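Local coordinates for protein toll-like receptor 13 (Mus musculus, PDB 4Z0C) that recognises and binds bacterial 23S ribosomal RNA as an innate immune receptor, signalling through MYD88 and TRAF6 to activate NF-kappa-B, at residues D668-K673 with I702-A707. Numbering follows the deposited sequence.
Sequences DNLWFK and IDFDDA
The ring of Phe704 meets Leu670 at its edge: CD1 of the leucine sits near the ring plane, 4.4 Å from CE2 of Phe704, while the Lys673 chain passes obliquely beside CD2. The Leu670 and Asp706 side chains cross at about a right angle, and the carboxylate oxygen OD1 of Asp706 rests against both methyls of the leucine, 3.4 Å from CD1 and 3.5 Å from CD2 of Leu670. All this lies in the C-terminal capping region (LRRCT) of the leucine-rich-repeat ectodomain, where the first turn of helix 670-678 is met by the C-terminal loop segment 702-707 at the end of the solenoid, its nearest atom about 16 Å from the bound RNA.

Lys673 has the largest share of the buried surface. With CG anti to the backbone N (chi1 160°) and the next two torsions extended, its chain reaches across to the loop before bending at chi4 (-76°), which turns the ammonium group toward Asp706. The methylenes do the packing: CD is 3.8 Å from CB of Phe704, and CE lies 3.4 Å from the main-chain O of that same residue, with O of Ile702 also near CE.

On the helix side, the buried Asn669 side chain is bonded to the backbone of Lys640, Ile642 and Gln664, tying the helix start to the chain just before it and to the 640-642 region. OD2 of Asp706 accepts a hydrogen bond from ND2 of Asn674, which follows Lys673 in the helix. NZ of Lys673 is likewise hydrogen-bonded to a residue adjoining the segments. Asp706 is poorly ordered, and the salt bridge that joins Lys673 NZ to Asp706 OD2 is long, at 3.9 Å, probably a mainly electrostatic attraction.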
# COMPACT_ATOMS: atom_id res chain seq x y z
N ASP A 668 -27.20 -28.45 -19.52
CA ASP A 668 -25.86 -28.70 -18.98
C ASP A 668 -25.88 -28.66 -17.46
O ASP A 668 -25.07 -29.31 -16.80
CB ASP A 668 -24.85 -27.70 -19.52
CG ASP A 668 -24.57 -27.91 -21.00
OD1 ASP A 668 -25.53 -28.01 -21.77
OD2 ASP A 668 -23.38 -27.97 -21.37
N ASN A 669 -26.82 -27.90 -16.91
CA ASN A 669 -26.95 -27.75 -15.46
C ASN A 669 -28.09 -28.54 -14.86
O ASN A 669 -28.41 -28.34 -13.67
CB ASN A 669 -27.11 -26.26 -15.10
CG ASN A 669 -25.82 -25.51 -15.23
OD1 ASN A 669 -24.77 -26.00 -14.81
ND2 ASN A 669 -25.87 -24.33 -15.84
N LEU A 670 -28.69 -29.42 -15.66
CA LEU A 670 -29.85 -30.18 -15.20
C LEU A 670 -29.52 -31.05 -14.00
O LEU A 670 -30.25 -31.03 -13.03
CB LEU A 670 -30.47 -31.02 -16.33
CG LEU A 670 -31.68 -31.85 -15.88
CD1 LEU A 670 -32.76 -30.92 -15.36
CD2 LEU A 670 -32.22 -32.73 -17.00
N TRP A 671 -28.41 -31.79 -14.04
CA TRP A 671 -28.05 -32.57 -12.85
C TRP A 671 -27.87 -31.68 -11.60
O TRP A 671 -28.37 -32.01 -10.52
CB TRP A 671 -26.78 -33.41 -13.07
CG TRP A 671 -26.40 -34.08 -11.76
CD1 TRP A 671 -26.91 -35.25 -11.26
CD2 TRP A 671 -25.48 -33.58 -10.77
NE1 TRP A 671 -26.35 -35.52 -10.03
CE2 TRP A 671 -25.47 -34.51 -9.70
CE3 TRP A 671 -24.66 -32.45 -10.69
CZ2 TRP A 671 -24.67 -34.34 -8.57
CZ3 TRP A 671 -23.86 -32.29 -9.55
CH2 TRP A 671 -23.87 -33.23 -8.52
N PHE A 672 -27.17 -30.56 -11.76
CA PHE A 672 -26.88 -29.67 -10.64
C PHE A 672 -28.15 -29.10 -10.01
O PHE A 672 -28.32 -29.16 -8.80
CB PHE A 672 -25.92 -28.53 -11.04
CG PHE A 672 -25.66 -27.54 -9.92
CD1 PHE A 672 -24.82 -27.88 -8.86
CD2 PHE A 672 -26.28 -26.29 -9.91
CE1 PHE A 672 -24.58 -26.98 -7.84
CE2 PHE A 672 -26.06 -25.39 -8.89
CZ PHE A 672 -25.20 -25.74 -7.85
N LYS A 673 -29.05 -28.59 -10.84
CA LYS A 673 -30.30 -27.99 -10.39
C LYS A 673 -31.14 -28.94 -9.53
O LYS A 673 -31.66 -28.55 -8.48
CB LYS A 673 -31.11 -27.51 -11.59
CG LYS A 673 -32.60 -27.32 -11.33
CD LYS A 673 -33.36 -27.29 -12.66
CE LYS A 673 -34.87 -27.30 -12.46
NZ LYS A 673 -35.39 -28.66 -12.11
N ILE A 702 -34.00 -22.23 -10.71
CA ILE A 702 -34.76 -23.12 -9.86
C ILE A 702 -36.03 -23.60 -10.57
O ILE A 702 -36.57 -24.68 -10.26
CB ILE A 702 -35.03 -22.41 -8.50
CG1 ILE A 702 -35.09 -23.39 -7.36
CG2 ILE A 702 -36.24 -21.44 -8.56
CD1 ILE A 702 -36.00 -22.91 -6.27
N ASP A 703 -36.50 -22.80 -11.52
CA ASP A 703 -37.72 -23.08 -12.27
C ASP A 703 -37.38 -23.36 -13.72
O ASP A 703 -37.87 -22.68 -14.62
CB ASP A 703 -38.65 -21.87 -12.24
CG ASP A 703 -39.01 -21.47 -10.82
OD1 ASP A 703 -39.24 -22.38 -10.00
OD2 ASP A 703 -39.05 -20.25 -10.53
N PHE A 704 -36.59 -24.40 -13.95
CA PHE A 704 -36.11 -24.68 -15.29
C PHE A 704 -36.87 -25.87 -15.84
O PHE A 704 -36.90 -26.94 -15.22
CB PHE A 704 -34.60 -24.92 -15.30
CG PHE A 704 -34.09 -25.48 -16.59
CD1 PHE A 704 -33.93 -24.66 -17.70
CD2 PHE A 704 -33.78 -26.83 -16.70
CE1 PHE A 704 -33.47 -25.18 -18.89
CE2 PHE A 704 -33.32 -27.35 -17.90
CZ PHE A 704 -33.16 -26.53 -18.99
N ASP A 705 -37.50 -25.65 -16.99
CA ASP A 705 -38.29 -26.70 -17.64
C ASP A 705 -37.47 -27.96 -17.89
O ASP A 705 -36.72 -28.07 -18.87
CB ASP A 705 -38.90 -26.19 -18.94
CG ASP A 705 -40.12 -26.99 -19.36
OD1 ASP A 705 -40.60 -27.81 -18.55
OD2 ASP A 705 -40.57 -26.82 -20.51
N ASP A 706 -37.63 -28.92 -16.98
CA ASP A 706 -36.87 -30.16 -16.95
C ASP A 706 -37.16 -30.99 -18.22
O ASP A 706 -36.34 -31.79 -18.67
CB ASP A 706 -37.26 -30.92 -15.68
CG ASP A 706 -36.21 -31.91 -15.24
OD1 ASP A 706 -35.59 -32.57 -16.10
OD2 ASP A 706 -36.00 -32.03 -14.01
N ALA A 707 -38.34 -30.77 -18.78
CA ALA A 707 -38.88 -31.54 -19.90
C ALA A 707 -38.07 -31.46 -21.21
O ALA A 707 -38.15 -32.36 -22.04
CB ALA A 707 -40.34 -31.17 -20.14